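Local coordinates for glucose-6-phosphate isomerase like protein (Thermus thermophilus, PDB 1WIW), which probably binds phosphosugars and may interconvert glucose-6-phosphate or mannose-6-phosphate with fructose-6-phosphate, as members of the PGI/PMI family do, at residues T64-E69 with L119-R124. Residues are numbered along the deposited sequence; the frame is centred on the assembly and turned at random.
Sequences TLFLLE and LLATGR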
ATOM      1  N   THR B  64       0.227  28.784  -2.604  1.00 26.03           N
ATOM      2  CA  THR B  64       1.499  28.084  -2.503  1.00 23.86           C
ATOM      3  C   THR B  64       1.340  26.576  -2.641  1.00 23.79           C
ATOM      4  O   THR B  64       0.422  25.976  -2.080  1.00 23.36           O
ATOM      5  CB  THR B  64       2.190  28.355  -1.148  1.00 24.48           C
ATOM      6  OG1 THR B  64       2.380  29.762  -0.973  1.00 24.22           O
ATOM      7  CG2 THR B  64       3.541  27.663  -1.094  1.00 23.31           C
ATOM      8  N   LEU B  65       2.249  25.974  -3.396  1.00 23.70           N
ATOM      9  CA  LEU B  65       2.252  24.535  -3.600  1.00 23.31           C
ATOM     10  C   LEU B  65       3.565  24.031  -3.019  1.00 21.31           C
ATOM     11  O   LEU B  65       4.641  24.375  -3.508  1.00 19.61           O
ATOM     12  CB  LEU B  65       2.163  24.203  -5.095  1.00 23.77           C
ATOM     13  CG  LEU B  65       2.203  22.740  -5.564  1.00 26.48           C
ATOM     14  CD1 LEU B  65       3.612  22.195  -5.442  1.00 28.34           C
ATOM     15  CD2 LEU B  65       1.223  21.896  -4.758  1.00 26.65           C
ATOM     16  N   PHE B  66       3.474  23.243  -1.953  1.00 20.01           N
ATOM     17  CA  PHE B  66       4.664  22.694  -1.322  1.00 19.32           C
ATOM     18  C   PHE B  66       5.015  21.366  -1.977  1.00 19.22           C
ATOM     19  O   PHE B  66       4.253  20.402  -1.908  1.00 19.92           O
ATOM     20  CB  PHE B  66       4.429  22.496   0.174  1.00 19.01           C
ATOM     21  CG  PHE B  66       4.287  23.779   0.934  1.00 17.91           C
ATOM     22  CD1 PHE B  66       5.381  24.616   1.122  1.00 17.69           C
ATOM     23  CD2 PHE B  66       3.054  24.161   1.450  1.00 18.78           C
ATOM     24  CE1 PHE B  66       5.251  25.820   1.812  1.00 15.90           C
ATOM     25  CE2 PHE B  66       2.912  25.364   2.142  1.00 17.94           C
ATOM     26  CZ  PHE B  66       4.013  26.194   2.322  1.00 18.49           C
ATOM     27  N   LEU B  67       6.172  21.334  -2.625  1.00 18.10           N
ATOM     28  CA  LEU B  67       6.646  20.136  -3.309  1.00 17.97           C
ATOM     29  C   LEU B  67       7.666  19.475  -2.387  1.00 15.76           C
ATOM     30  O   LEU B  67       8.805  19.921  -2.306  1.00 17.01           O
ATOM     31  CB  LEU B  67       7.301  20.544  -4.630  1.00 19.91           C
ATOM     32  CG  LEU B  67       7.161  19.638  -5.851  1.00 23.74           C
ATOM     33  CD1 LEU B  67       5.695  19.310  -6.089  1.00 24.89           C
ATOM     34  CD2 LEU B  67       7.759  20.344  -7.068  1.00 23.16           C
ATOM     35  N   LEU B  68       7.249  18.423  -1.685  1.00 13.77           N
ATOM     36  CA  LEU B  68       8.135  17.729  -0.750  1.00 14.42           C
ATOM     37  C   LEU B  68       8.962  16.666  -1.468  1.00 15.14           C
ATOM     38  O   LEU B  68       8.575  15.496  -1.534  1.00 14.71           O
ATOM     39  CB  LEU B  68       7.304  17.099   0.378  1.00 13.24           C
ATOM     40  CG  LEU B  68       6.237  18.024   0.981  1.00 14.52           C
ATOM     41  CD1 LEU B  68       5.576  17.355   2.179  1.00 15.73           C
ATOM     42  CD2 LEU B  68       6.873  19.340   1.401  1.00 14.32           C
ATOM     43  N   GLU B  69      10.107  17.088  -1.998  1.00 14.18           N
ATOM     44  CA  GLU B  69      10.995  16.206  -2.747  1.00 14.23           C
ATOM     45  C   GLU B  69      11.873  15.353  -1.843  1.00 12.99           C
ATOM     46  O   GLU B  69      13.067  15.626  -1.678  1.00 12.34           O
ATOM     47  CB  GLU B  69      11.868  17.042  -3.683  1.00 16.50           C
ATOM     48  CG  GLU B  69      11.057  17.980  -4.554  1.00 21.55           C
ATOM     49  CD  GLU B  69      11.908  18.804  -5.500  1.00 25.74           C
ATOM     50  OE1 GLU B  69      11.330  19.643  -6.226  1.00 28.87           O
ATOM     51  OE2 GLU B  69      13.143  18.616  -5.522  1.00 29.02           O
ATOM     52  N   LEU B 119       2.940  21.975   9.008  1.00 12.79           N
ATOM     53  CA  LEU B 119       2.022  22.481  10.019  1.00 13.27           C
ATOM     54  C   LEU B 119       2.357  23.931  10.367  1.00 14.91           C
ATOM     55  O   LEU B 119       1.462  24.765  10.503  1.00 16.12           O
ATOM     56  CB  LEU B 119       2.066  21.606  11.278  1.00 13.66           C
ATOM     57  CG  LEU B 119       1.607  20.151  11.107  1.00 15.03           C
ATOM     58  CD1 LEU B 119       1.592  19.456  12.463  1.00 14.39           C
ATOM     59  CD2 LEU B 119       0.216  20.115  10.486  1.00 14.73           C
ATOM     60  N   LEU B 120       3.645  24.232  10.501  1.00 14.21           N
ATOM     61  CA  LEU B 120       4.079  25.588  10.825  1.00 14.47           C
ATOM     62  C   LEU B 120       3.875  26.541   9.650  1.00 16.35           C
ATOM     63  O   LEU B 120       3.712  27.751   9.841  1.00 15.14           O
ATOM     64  CB  LEU B 120       5.555  25.594  11.230  1.00 14.25           C
ATOM     65  CG  LEU B 120       5.917  24.947  12.567  1.00 12.75           C
ATOM     66  CD1 LEU B 120       7.424  24.890  12.721  1.00 15.63           C
ATOM     67  CD2 LEU B 120       5.304  25.748  13.699  1.00 15.20           C
ATOM     68  N   ALA B 121       3.885  25.993   8.440  1.00 14.86           N
ATOM     69  CA  ALA B 121       3.709  26.795   7.236  1.00 17.33           C
ATOM     70  C   ALA B 121       2.236  27.076   6.943  1.00 18.41           C
ATOM     71  O   ALA B 121       1.911  28.008   6.205  1.00 19.43           O
ATOM     72  CB  ALA B 121       4.342  26.086   6.042  1.00 14.31           C
ATOM     73  N   THR B 122       1.351  26.272   7.518  1.00 17.61           N
ATOM     74  CA  THR B 122      -0.080  26.436   7.277  1.00 20.53           C
ATOM     75  C   THR B 122      -0.877  26.894   8.499  1.00 20.85           C
ATOM     76  O   THR B 122      -2.080  26.657   8.585  1.00 22.67           O
ATOM     77  CB  THR B 122      -0.691  25.120   6.743  1.00 20.18           C
ATOM     78  OG1 THR B 122      -0.420  24.059   7.665  1.00 21.42           O
ATOM     79  CG2 THR B 122      -0.096  24.766   5.380  1.00 18.63           C
ATOM     80  N   GLY B 123      -0.200  27.541   9.443  1.00 22.10           N
ATOM     81  CA  GLY B 123      -0.872  28.042  10.632  1.00 24.54           C
ATOM     82  C   GLY B 123      -1.407  27.017  11.616  1.00 24.73           C
ATOM     83  O   GLY B 123      -2.347  27.302  12.358  1.00 25.03           O
ATOM     84  N   ARG B 124      -0.817  25.829  11.644  1.00 24.09           N
ATOM     85  CA  ARG B 124      -1.278  24.805  12.571  1.00 22.88           C
ATOM     86  C   ARG B 124      -0.290  24.522  13.700  1.00 21.68           C
ATOM     87  O   ARG B 124       0.034  23.365  13.983  1.00 21.67           O
ATOM     88  CB  ARG B 124      -1.601  23.517  11.814  1.00 24.46           C
ATOM     89  CG  ARG B 124      -2.842  23.628  10.948  1.00 24.56           C
ATOM     90  CD  ARG B 124      -3.513  22.276  10.795  1.00 26.64           C
ATOM     91  NE  ARG B 124      -3.065  21.559   9.611  1.00 24.83           N
ATOM     92  CZ  ARG B 124      -3.365  20.291   9.354  1.00 23.68           C
ATOM     93  NH1 ARG B 124      -2.923  19.717   8.247  1.00 24.13           N
ATOM     94  NH2 ARG B 124      -4.097  19.591  10.209  1.00 20.27           N
TER
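With CG of F66 opposite the carbonyl carbon and beside the backbone N (chi1 -68°), the phenyl ring reaches from strand 64-70 to the C-terminal end of helix 110-121, where its outer carbon CZ lies 3.7 Å from CB of A121. The ring presents itself obliquely to this methyl, as it does to CG2 of T122, which is 4.5 Å from F66 CE2 and marks the margin of the contact. No hydrogen bond joins the segments. The side chain of F66 covers just over half of the 9.5 Å between F66 CA and A121 CA, and the methyl of A121 meets it; the two segments bury just 85 Å² between them. T64, two residues earlier on the same side of the strand, sets CG2 over one face of the ring, 3.7 Å above its plane and displaced toward the rim.

T122 is the first residue to leave helical geometry. Its OG1 is hydrogen-bonded to L118 O, so the hydroxyl is engaged by its own helix while CG2 borders the ring. A backbone bond from R124 N to L119 O, 2.8 Å, closes the turn leading into helix 125-139. Y35 meets the F66 ring edge-to-face and also touches A121. Strand 64-70 runs between parallel strands 39-45 and 90-95, whose A41 and V92 touch F66, so the contact seats the helix end against an inner strand of the N-terminal SIS-type α/β domain.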